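PDB 6V55: adhesion G-protein coupled receptor G6 from Danio rerio, which probably acts as a cell-surface adhesion receptor in myelination, carrying a large, calcium-binding extracellular region and presumably signalling through G proteins. Local coordinates for residues 341-352 with 400-411; 419-427 with 438-446. One frame throughout, in Å; residues are numbered along the deposited sequence.

Contact 1. Residues 341-352 with 400-411. Unlike the reference sequence in segment 400-411: Ile402 (reference Thr).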
loop_
_atom_site.group_PDB
_atom_site.type_symbol
_atom_site.label_atom_id
_atom_site.label_comp_id
_atom_site.label_asym_id
_atom_site.label_seq_id
_atom_site.Cartn_x
_atom_site.Cartn_y
_atom_site.Cartn_z
ATOM N N GLU A 341 -20.377 8.610 10.581
ATOM C CA GLU A 341 -21.454 8.202 11.483
ATOM C C GLU A 341 -22.606 7.549 10.739
ATOM O O GLU A 341 -23.242 6.647 11.272
ATOM C CB GLU A 341 -22.019 9.395 12.253
ATOM C CG GLU A 341 -21.013 10.355 12.811
ATOM C CD GLU A 341 -21.464 10.910 14.148
ATOM O OE1 GLU A 341 -20.766 10.650 15.153
ATOM O OE2 GLU A 341 -22.516 11.591 14.194
ATOM N N ASP A 342 -22.912 8.002 9.529
ATOM C CA ASP A 342 -24.068 7.519 8.799
ATOM C C ASP A 342 -23.658 6.993 7.429
ATOM O O ASP A 342 -22.752 7.543 6.788
ATOM C CB ASP A 342 -25.103 8.629 8.635
ATOM C CG ASP A 342 -25.685 9.101 9.966
ATOM O OD1 ASP A 342 -26.193 10.241 10.018
ATOM O OD2 ASP A 342 -25.634 8.348 10.967
ATOM N N ILE A 343 -24.337 5.928 6.983
ATOM C CA ILE A 343 -24.183 5.370 5.638
ATOM C C ILE A 343 -25.397 5.771 4.805
ATOM O O ILE A 343 -26.544 5.586 5.240
ATOM C CB ILE A 343 -24.028 3.840 5.689
ATOM C CG1 ILE A 343 -22.761 3.468 6.463
ATOM C CG2 ILE A 343 -24.099 3.201 4.287
ATOM C CD1 ILE A 343 -21.495 3.458 5.612
ATOM N N PHE A 344 -25.155 6.307 3.608
ATOM C CA PHE A 344 -26.196 6.901 2.787
ATOM C C PHE A 344 -26.485 6.063 1.545
ATOM O O PHE A 344 -25.571 5.510 0.933
ATOM C CB PHE A 344 -25.773 8.287 2.381
ATOM C CG PHE A 344 -25.713 9.254 3.518
ATOM C CD1 PHE A 344 -24.535 9.436 4.248
ATOM C CD2 PHE A 344 -26.838 9.995 3.858
ATOM C CE1 PHE A 344 -24.479 10.360 5.288
ATOM C CE2 PHE A 344 -26.802 10.914 4.898
ATOM C CZ PHE A 344 -25.615 11.104 5.610
ATOM N N TYR A 345 -27.763 5.980 1.172
ATOM C CA TYR A 345 -28.230 5.233 0.011
ATOM C C TYR A 345 -29.153 6.117 -0.816
ATOM O O TYR A 345 -29.935 6.887 -0.254
ATOM C CB TYR A 345 -29.003 3.990 0.432
ATOM C CG TYR A 345 -28.224 2.957 1.217
ATOM C CD1 TYR A 345 -27.593 1.895 0.565
ATOM C CD2 TYR A 345 -28.150 3.018 2.609
ATOM C CE1 TYR A 345 -26.903 0.932 1.272
ATOM C CE2 TYR A 345 -27.450 2.060 3.331
ATOM C CZ TYR A 345 -26.825 1.017 2.655
ATOM O OH TYR A 345 -26.129 0.041 3.358
ATOM N N ARG A 346 -29.090 6.003 -2.143
ATOM C CA ARG A 346 -30.011 6.706 -3.035
ATOM C C ARG A 346 -30.943 5.693 -3.686
ATOM O O ARG A 346 -30.468 4.682 -4.210
ATOM C CB ARG A 346 -29.228 7.469 -4.099
ATOM C CG ARG A 346 -30.057 8.219 -5.127
ATOM C CD ARG A 346 -29.168 8.756 -6.279
ATOM N NE ARG A 346 -28.538 7.627 -6.955
ATOM C CZ ARG A 346 -27.223 7.409 -7.033
ATOM N NH1 ARG A 346 -26.352 8.271 -6.506
ATOM N NH2 ARG A 346 -26.779 6.314 -7.654
ATOM N N SER A 347 -32.265 5.945 -3.657
ATOM C CA SER A 347 -33.211 4.993 -4.237
ATOM C C SER A 347 -34.114 5.645 -5.273
ATOM O O SER A 347 -34.394 6.849 -5.225
ATOM C CB SER A 347 -34.118 4.314 -3.193
ATOM O OG SER A 347 -34.684 5.261 -2.311
ATOM N N THR A 348 -34.576 4.821 -6.216
ATOM C CA THR A 348 -35.523 5.233 -7.247
ATOM C C THR A 348 -36.777 4.391 -7.085
ATOM O O THR A 348 -36.741 3.168 -7.271
ATOM C CB THR A 348 -34.935 5.082 -8.646
ATOM O OG1 THR A 348 -33.894 6.052 -8.806
ATOM C CG2 THR A 348 -36.000 5.314 -9.725
ATOM N N LEU A 349 -37.876 5.050 -6.733
ATOM C CA LEU A 349 -39.145 4.404 -6.463
ATOM C C LEU A 349 -40.095 4.687 -7.611
ATOM O O LEU A 349 -40.251 5.840 -8.010
ATOM C CB LEU A 349 -39.737 4.910 -5.149
ATOM C CG LEU A 349 -38.890 4.663 -3.905
ATOM C CD1 LEU A 349 -39.081 5.772 -2.879
ATOM C CD2 LEU A 349 -39.257 3.344 -3.322
ATOM N N VAL A 350 -40.719 3.635 -8.137
ATOM C CA VAL A 350 -41.769 3.740 -9.147
ATOM C C VAL A 350 -43.066 3.297 -8.482
ATOM O O VAL A 350 -43.203 2.135 -8.090
ATOM C CB VAL A 350 -41.455 2.888 -10.380
ATOM C CG1 VAL A 350 -42.641 2.882 -11.308
ATOM C CG2 VAL A 350 -40.217 3.423 -11.069
ATOM N N VAL A 351 -44.002 4.225 -8.304
ATOM C CA VAL A 351 -45.238 3.946 -7.587
ATOM C C VAL A 351 -46.424 4.196 -8.518
ATOM O O VAL A 351 -46.316 4.920 -9.511
ATOM C CB VAL A 351 -45.359 4.781 -6.284
ATOM C CG1 VAL A 351 -44.137 4.589 -5.391
ATOM C CG2 VAL A 351 -45.546 6.242 -6.581
ATOM N N THR A 352 -47.562 3.562 -8.214
ATOM C CA THR A 352 -48.813 3.820 -8.937
ATOM C C THR A 352 -49.863 4.363 -7.974
ATOM O O THR A 352 -50.260 3.677 -7.032
ATOM C CB THR A 352 -49.348 2.573 -9.651
ATOM O OG1 THR A 352 -48.490 2.261 -10.742
ATOM C CG2 THR A 352 -50.705 2.827 -10.222
ATOM N N ARG A 400 -48.636 6.945 -12.739
ATOM C CA ARG A 400 -47.361 6.352 -12.376
ATOM C C ARG A 400 -46.421 7.487 -12.022
ATOM O O ARG A 400 -46.210 8.392 -12.834
ATOM C CB ARG A 400 -46.782 5.542 -13.525
ATOM C CG ARG A 400 -45.454 4.905 -13.154
ATOM C CD ARG A 400 -44.805 4.145 -14.324
ATOM N NE ARG A 400 -45.770 3.535 -15.245
ATOM C CZ ARG A 400 -46.417 2.385 -15.024
ATOM N NH1 ARG A 400 -46.229 1.706 -13.895
ATOM N NH2 ARG A 400 -47.274 1.919 -15.931
ATOM N N GLN A 401 -45.857 7.441 -10.822
ATOM C CA GLN A 401 -45.036 8.521 -10.291
ATOM C C GLN A 401 -43.656 7.960 -9.982
ATOM O O GLN A 401 -43.550 6.855 -9.449
ATOM C CB GLN A 401 -45.681 9.124 -9.034
ATOM C CG GLN A 401 -47.088 9.705 -9.253
ATOM C CD GLN A 401 -47.684 10.298 -7.986
ATOM O OE1 GLN A 401 -46.969 10.547 -7.016
ATOM N NE2 GLN A 401 -48.995 10.525 -7.984
ATOM N N ILE A 402 -42.602 8.695 -10.339
ATOM C CA ILE A 402 -41.234 8.260 -10.093
ATOM C C ILE A 402 -40.614 9.235 -9.106
ATOM O O ILE A 402 -40.587 10.448 -9.353
ATOM C CB ILE A 402 -40.407 8.156 -11.383
ATOM C CG1 ILE A 402 -41.085 7.190 -12.350
ATOM C CG2 ILE A 402 -39.026 7.640 -11.069
ATOM C CD1 ILE A 402 -40.301 6.855 -13.598
ATOM N N TYR A 403 -40.114 8.693 -7.988
ATOM C CA TYR A 403 -39.558 9.442 -6.872
ATOM C C TYR A 403 -38.082 9.124 -6.713
ATOM O O TYR A 403 -37.645 7.994 -6.957
ATOM C CB TYR A 403 -40.282 9.102 -5.561
ATOM C CG TYR A 403 -41.642 9.737 -5.439
ATOM C CD1 TYR A 403 -41.806 10.936 -4.754
ATOM C CD2 TYR A 403 -42.754 9.151 -6.024
ATOM C CE1 TYR A 403 -43.045 11.537 -4.645
ATOM C CE2 TYR A 403 -44.000 9.734 -5.916
ATOM C CZ TYR A 403 -44.138 10.929 -5.228
ATOM O OH TYR A 403 -45.375 11.526 -5.131
ATOM N N LEU A 404 -37.321 10.122 -6.277
ATOM C CA LEU A 404 -35.919 9.956 -5.925
ATOM C C LEU A 404 -35.766 10.195 -4.427
ATOM O O LEU A 404 -36.155 11.260 -3.940
ATOM C CB LEU A 404 -35.063 10.936 -6.715
ATOM C CG LEU A 404 -33.560 10.859 -6.529
ATOM C CD1 LEU A 404 -33.030 9.535 -7.036
ATOM C CD2 LEU A 404 -32.954 12.016 -7.298
ATOM N N ALA A 405 -35.182 9.228 -3.701
ATOM C CA ALA A 405 -35.176 9.271 -2.243
ATOM C C ALA A 405 -33.801 8.967 -1.672
ATOM O O ALA A 405 -33.091 8.077 -2.155
ATOM C CB ALA A 405 -36.172 8.281 -1.650
ATOM N N LEU A 406 -33.459 9.688 -0.590
ATOM C CA LEU A 406 -32.232 9.492 0.180
ATOM C C LEU A 406 -32.562 8.750 1.465
ATOM O O LEU A 406 -33.216 9.306 2.352
ATOM C CB LEU A 406 -31.576 10.832 0.508
ATOM C CG LEU A 406 -30.218 10.806 1.225
ATOM C CD1 LEU A 406 -29.171 10.260 0.297
ATOM C CD2 LEU A 406 -29.835 12.186 1.696
ATOM N N LEU A 407 -32.104 7.508 1.575
ATOM C CA LEU A 407 -32.188 6.747 2.816
ATOM C C LEU A 407 -30.863 6.875 3.548
ATOM O O LEU A 407 -29.802 6.807 2.920
ATOM C CB LEU A 407 -32.489 5.271 2.551
ATOM C CG LEU A 407 -33.387 4.974 1.349
ATOM C CD1 LEU A 407 -33.358 3.503 0.958
ATOM C CD2 LEU A 407 -34.796 5.407 1.641
ATOM N N VAL A 408 -30.921 7.056 4.873
ATOM C CA VAL A 408 -29.729 7.220 5.706
ATOM C C VAL A 408 -29.743 6.160 6.806
ATOM O O VAL A 408 -30.756 5.977 7.493
ATOM C CB VAL A 408 -29.619 8.657 6.278
ATOM C CG1 VAL A 408 -30.916 9.139 6.845
ATOM C CG2 VAL A 408 -28.556 8.773 7.351
ATOM N N TYR A 409 -28.631 5.426 6.931
ATOM C CA TYR A 409 -28.445 4.390 7.950
ATOM C C TYR A 409 -27.767 5.023 9.161
ATOM O O TYR A 409 -26.599 5.403 9.087
ATOM C CB TYR A 409 -27.597 3.263 7.365
ATOM C CG TYR A 409 -27.673 1.907 8.028
ATOM C CD1 TYR A 409 -28.409 1.691 9.184
ATOM C CD2 TYR A 409 -26.982 0.826 7.469
ATOM C CE1 TYR A 409 -28.444 0.432 9.778
ATOM C CE2 TYR A 409 -27.005 -0.431 8.052
ATOM C CZ TYR A 409 -27.741 -0.630 9.201
ATOM O OH TYR A 409 -27.765 -1.894 9.768
ATOM N N LYS A 410 -28.488 5.124 10.275
ATOM C CA LYS A 410 -27.977 5.799 11.467
ATOM C C LYS A 410 -27.099 4.841 12.258
ATOM O O LYS A 410 -27.605 3.857 12.805
ATOM C CB LYS A 410 -29.125 6.287 12.349
ATOM C CG LYS A 410 -29.629 7.674 12.075
ATOM C CD LYS A 410 -28.607 8.755 12.456
ATOM C CE LYS A 410 -29.017 10.125 11.814
ATOM N NZ LYS A 410 -28.053 11.278 11.975
ATOM N N ASN A 411 -25.785 5.110 12.277
ATOM C CA ASN A 411 -24.799 4.582 13.237
ATOM C C ASN A 411 -24.652 3.060 13.150
ATOM O O ASN A 411 -24.970 2.321 14.085
ATOM C CB ASN A 411 -25.116 5.035 14.668
ATOM C CG ASN A 411 -25.193 6.541 14.792
ATOM O OD1 ASN A 411 -25.893 7.221 14.025
ATOM N ND2 ASN A 411 -24.433 7.079 15.738
#

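Contact 2. Residues 419-427 with 438-446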
loop_
_atom_site.group_PDB
_atom_site.type_symbol
_atom_site.label_atom_id
_atom_site.label_comp_id
_atom_site.label_asym_id
_atom_site.label_seq_id
_atom_site.Cartn_x
_atom_site.Cartn_y
_atom_site.Cartn_z
ATOM N N GLU A 419 -27.436 -3.247 -0.164
ATOM C CA GLU A 419 -28.470 -2.605 -0.968
ATOM C C GLU A 419 -29.583 -3.559 -1.358
ATOM O O GLU A 419 -30.746 -3.152 -1.410
ATOM C CB GLU A 419 -27.893 -2.020 -2.250
ATOM C CG GLU A 419 -26.443 -1.627 -2.241
ATOM C CD GLU A 419 -25.965 -1.398 -3.658
ATOM O OE1 GLU A 419 -26.189 -2.300 -4.497
ATOM O OE2 GLU A 419 -25.448 -0.296 -3.951
ATOM N N VAL A 420 -29.258 -4.826 -1.634
ATOM C CA VAL A 420 -30.289 -5.739 -2.132
ATOM C C VAL A 420 -31.204 -6.198 -1.002
ATOM O O VAL A 420 -32.317 -6.694 -1.260
ATOM C CB VAL A 420 -29.669 -6.942 -2.875
ATOM C CG1 VAL A 420 -28.628 -6.491 -3.888
ATOM C CG2 VAL A 420 -29.052 -7.921 -1.890
ATOM N N GLU A 421 -30.788 -5.998 0.260
ATOM C CA GLU A 421 -31.681 -6.280 1.376
ATOM C C GLU A 421 -32.647 -5.127 1.597
ATOM O O GLU A 421 -33.796 -5.348 1.996
ATOM C CB GLU A 421 -30.890 -6.569 2.653
ATOM C CG GLU A 421 -29.594 -7.412 2.492
ATOM C CD GLU A 421 -29.721 -8.825 3.068
ATOM O OE1 GLU A 421 -30.710 -9.063 3.815
ATOM O OE2 GLU A 421 -28.810 -9.665 2.819
ATOM N N ILE A 422 -32.205 -3.894 1.315
ATOM C CA ILE A 422 -33.105 -2.740 1.373
ATOM C C ILE A 422 -34.164 -2.834 0.277
ATOM O O ILE A 422 -35.348 -2.543 0.514
ATOM C CB ILE A 422 -32.302 -1.427 1.276
ATOM C CG1 ILE A 422 -31.198 -1.379 2.329
ATOM C CG2 ILE A 422 -33.205 -0.232 1.446
ATOM C CD1 ILE A 422 -30.316 -0.159 2.212
ATOM N N GLU A 423 -33.753 -3.284 -0.920
ATOM C CA GLU A 423 -34.681 -3.533 -2.017
ATOM C C GLU A 423 -35.689 -4.621 -1.664
ATOM O O GLU A 423 -36.888 -4.462 -1.919
ATOM C CB GLU A 423 -33.912 -3.908 -3.285
ATOM C CG GLU A 423 -33.008 -2.803 -3.809
ATOM C CD GLU A 423 -32.203 -3.216 -5.034
ATOM O OE1 GLU A 423 -31.730 -2.320 -5.769
ATOM O OE2 GLU A 423 -32.058 -4.435 -5.271
ATOM N N SER A 424 -35.246 -5.684 -0.990
ATOM C CA SER A 424 -36.171 -6.768 -0.682
ATOM C C SER A 424 -37.065 -6.490 0.525
ATOM O O SER A 424 -38.154 -7.073 0.601
ATOM C CB SER A 424 -35.409 -8.081 -0.478
ATOM O OG SER A 424 -34.585 -8.014 0.669
ATOM N N MET A 425 -36.655 -5.640 1.478
ATOM C CA MET A 425 -37.623 -5.233 2.502
ATOM C C MET A 425 -38.668 -4.277 1.951
ATOM O O MET A 425 -39.795 -4.235 2.466
ATOM C CB MET A 425 -36.952 -4.583 3.696
ATOM C CG MET A 425 -36.017 -5.491 4.402
ATOM S SD MET A 425 -34.689 -4.503 5.097
ATOM C CE MET A 425 -35.579 -3.586 6.305
ATOM N N LEU A 426 -38.323 -3.509 0.913
ATOM C CA LEU A 426 -39.320 -2.668 0.272
ATOM C C LEU A 426 -40.187 -3.455 -0.706
ATOM O O LEU A 426 -41.404 -3.242 -0.736
ATOM C CB LEU A 426 -38.645 -1.495 -0.424
ATOM C CG LEU A 426 -37.998 -0.471 0.506
ATOM C CD1 LEU A 426 -37.410 0.625 -0.320
ATOM C CD2 LEU A 426 -38.993 0.095 1.510
ATOM N N ARG A 427 -39.595 -4.375 -1.491
ATOM C CA ARG A 427 -40.355 -5.170 -2.467
ATOM C C ARG A 427 -41.357 -6.111 -1.808
ATOM O O ARG A 427 -42.380 -6.450 -2.426
ATOM C CB ARG A 427 -39.422 -5.999 -3.342
ATOM C CG ARG A 427 -38.831 -5.252 -4.508
ATOM C CD ARG A 427 -37.703 -6.025 -5.181
ATOM N NE ARG A 427 -36.711 -5.115 -5.741
ATOM C CZ ARG A 427 -35.503 -5.495 -6.156
ATOM N NH1 ARG A 427 -35.158 -6.777 -6.070
ATOM N NH2 ARG A 427 -34.638 -4.605 -6.656
ATOM N N LEU A 438 -46.121 -0.014 -4.898
ATOM C CA LEU A 438 -44.761 -0.017 -5.427
ATOM C C LEU A 438 -44.676 -0.940 -6.648
ATOM O O LEU A 438 -45.001 -2.130 -6.554
ATOM C CB LEU A 438 -43.790 -0.459 -4.333
ATOM C CG LEU A 438 -42.301 -0.582 -4.638
ATOM C CD1 LEU A 438 -41.670 0.773 -4.568
ATOM C CD2 LEU A 438 -41.664 -1.499 -3.638
ATOM N N ASP A 439 -44.248 -0.393 -7.790
ATOM C CA ASP A 439 -44.068 -1.156 -9.029
ATOM C C ASP A 439 -42.652 -1.670 -9.194
ATOM O O ASP A 439 -42.432 -2.720 -9.818
ATOM C CB ASP A 439 -44.390 -0.295 -10.253
ATOM C CG ASP A 439 -45.828 0.124 -10.298
ATOM O OD1 ASP A 439 -46.689 -0.687 -9.875
ATOM O OD2 ASP A 439 -46.092 1.261 -10.750
ATOM N N SER A 440 -41.695 -0.922 -8.658
ATOM C CA SER A 440 -40.280 -1.109 -8.905
ATOM C C SER A 440 -39.540 -0.305 -7.857
ATOM O O SER A 440 -39.991 0.779 -7.469
ATOM C CB SER A 440 -39.909 -0.639 -10.314
ATOM O OG SER A 440 -38.598 -0.107 -10.347
ATOM N N VAL A 441 -38.417 -0.845 -7.388
ATOM C CA VAL A 441 -37.478 -0.064 -6.586
ATOM C C VAL A 441 -36.077 -0.556 -6.911
ATOM O O VAL A 441 -35.856 -1.758 -7.078
ATOM C CB VAL A 441 -37.805 -0.141 -5.074
ATOM C CG1 VAL A 441 -37.941 -1.583 -4.583
ATOM C CG2 VAL A 441 -36.806 0.639 -4.226
ATOM N N THR A 442 -35.155 0.381 -7.125
ATOM C CA THR A 442 -33.725 0.104 -7.109
ATOM C C THR A 442 -33.094 0.981 -6.034
ATOM O O THR A 442 -33.477 2.146 -5.888
ATOM C CB THR A 442 -33.087 0.396 -8.462
ATOM O OG1 THR A 442 -33.191 1.794 -8.692
ATOM C CG2 THR A 442 -33.819 -0.330 -9.601
ATOM N N VAL A 443 -32.161 0.416 -5.261
ATOM C CA VAL A 443 -31.426 1.131 -4.215
ATOM C C VAL A 443 -29.939 0.996 -4.513
ATOM O O VAL A 443 -29.454 -0.112 -4.765
ATOM C CB VAL A 443 -31.742 0.594 -2.804
ATOM C CG1 VAL A 443 -30.928 1.311 -1.738
ATOM C CG2 VAL A 443 -33.217 0.736 -2.487
ATOM N N ASN A 444 -29.227 2.122 -4.509
ATOM C CA ASN A 444 -27.795 2.160 -4.753
ATOM C C ASN A 444 -27.092 2.773 -3.555
ATOM O O ASN A 444 -27.533 3.794 -3.014
ATOM C CB ASN A 444 -27.465 2.953 -6.019
ATOM C CG ASN A 444 -27.900 2.230 -7.268
ATOM O OD1 ASN A 444 -27.831 1.000 -7.334
ATOM N ND2 ASN A 444 -28.379 2.974 -8.255
ATOM N N LEU A 445 -26.019 2.119 -3.129
ATOM C CA LEU A 445 -25.155 2.693 -2.116
ATOM C C LEU A 445 -24.449 3.902 -2.700
ATOM O O LEU A 445 -23.988 3.876 -3.851
ATOM C CB LEU A 445 -24.154 1.651 -1.637
ATOM C CG LEU A 445 -23.046 2.044 -0.672
ATOM C CD1 LEU A 445 -23.639 2.404 0.665
ATOM C CD2 LEU A 445 -22.117 0.860 -0.541
ATOM N N MET A 446 -24.434 4.984 -1.920
ATOM C CA MET A 446 -23.936 6.268 -2.394
ATOM C C MET A 446 -22.430 6.213 -2.604
ATOM O O MET A 446 -21.686 5.757 -1.727
ATOM C CB MET A 446 -24.289 7.365 -1.401
ATOM C CG MET A 446 -23.576 8.649 -1.627
ATOM S SD MET A 446 -24.730 9.818 -2.233
ATOM C CE MET A 446 -25.584 10.214 -0.740
#

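Contact 1. Residues 341-352 with 400-411
Five antiparallel hydrogen-bonded pairs, Ile343 with Tyr409 through Val351 with Gln401, join the strands with ten backbone bonds. Ala405 O also accepts Ser347 OG, 3.2 Å away and above the carbonyl plane, while Ser347 N approaches the same oxygen nearly head-on at 2.7 Å. The hydroxyl, wedged between the serine's own N and carbonyl carbon (chi1 48°), is thus satisfied although buried. Within one strand, Tyr403 OH donates to Gln401 OE1 (2.7 Å).

At the loop end a salt bridge takes over: Lys410 NZ lies 2.9 Å from Asp342 OD1, on the syn side of the carboxylate. Replacing Asp342 by an alanine would probably leave the Lys410 ammonium without its mate and free the end of that chain to turn.

These are two neighbouring inner strands of the ferredoxin-like SEA domain, linked through helix 361-374 and strand 380-392. Ile343, Tyr345, Ser347, Leu349 and Val351 share one face of the sheet; Leu349 and Val351 on it meet helix 361-374.

Apolar contacts are made on both faces. Val351 CG2 reaches Tyr403 CE2 at 3.9 Å. On the other face Val408 lies alongside Phe344, CG2 to CE2 3.7 Å. Leu404 CD1 touches Arg346 CG, in the aliphatic part of a side chain whose guanidinium pairs with Glu447, at 3.8 Å; Val350 CG2 meets Ile402 CG1, a position that is threonine in the reference sequence.

Contact 2. Residues 419-427 with 438-446
Glu423 sets CG beside its backbone N (chi1 -63°) and then runs straight (chi2 177°), which carries its carboxylate past the Val443 side chain to the backbone of the strand. There OE1 accepts Val443 N at 2.8 Å, using the anti lone pair, the one turned away from OE2. One turn earlier Glu419, likewise extended beyond CG, brings OE2 within 2.6 Å of Leu445 N; this donor also comes from the anti side but well out of the carboxylate plane. One turn beyond Glu423 the bent chain of Arg427 swings its guanidinium to Val441 O, which lies at the edge of that group, near its plane, 3.1 Å from NH2. The same NH2 makes a salt bridge to Glu423 OE2 (2.9 Å), and Glu423 CB lies over the rim of one guanidinium face.

Behind this polar row the contact is apolar. Leu426 CD1 meets Val441 CG2 at 4.0 Å, and the Ile422 and Val443 side chains cross at about a right angle, CG2 to CG2 4.1 Å. Leu438 CD2 comes in under the end of the helix, 3.4 Å from Leu426 O. Ile422 and Leu426 also rest on Phe373 of helix 361-374, so helix 419-427 completes the second layer of the alpha/beta sandwich. A classic beta bulge at Asp439 and Ser440, both opposite Val350, offsets the strand just before Val441.

Residues four apart on the helix thus serve alternate residues of the strand. Thr442 and Asn444 direct their backbone bonds to strand 342-353, whereas Val441, Val443 and Leu445 present theirs on the opposite edge, where side-chain carboxylates and a guanidinium bond the backbone. Shared between an N-H and Arg427, the Glu423 carboxylate is probably stabilised in its charged form.

Both contacts build the same SEA domain and the same sheet, in which strands 342-353 and 436-445 are neighbours. Both are partly buried. Contact 1 holds the middle of that sheet, where regular backbone pairing does most of the work. Contact 2 fixes a helix against strand 436-445: its polar bonds run from charged side chains to backbone on the more exposed side, at Glu419, Glu423 and Arg427, while Ile422, Leu426, Val441 and Val443 are buried. They meet directly: Asp439 OD2 of contact 2 lies 2.6 Å from Thr352 OG1 of contact 1 and also pairs with Arg400, while Tyr345 packs against Leu445. Ile422 reaches across to Tyr345 and Leu407, joining the two apolar regions.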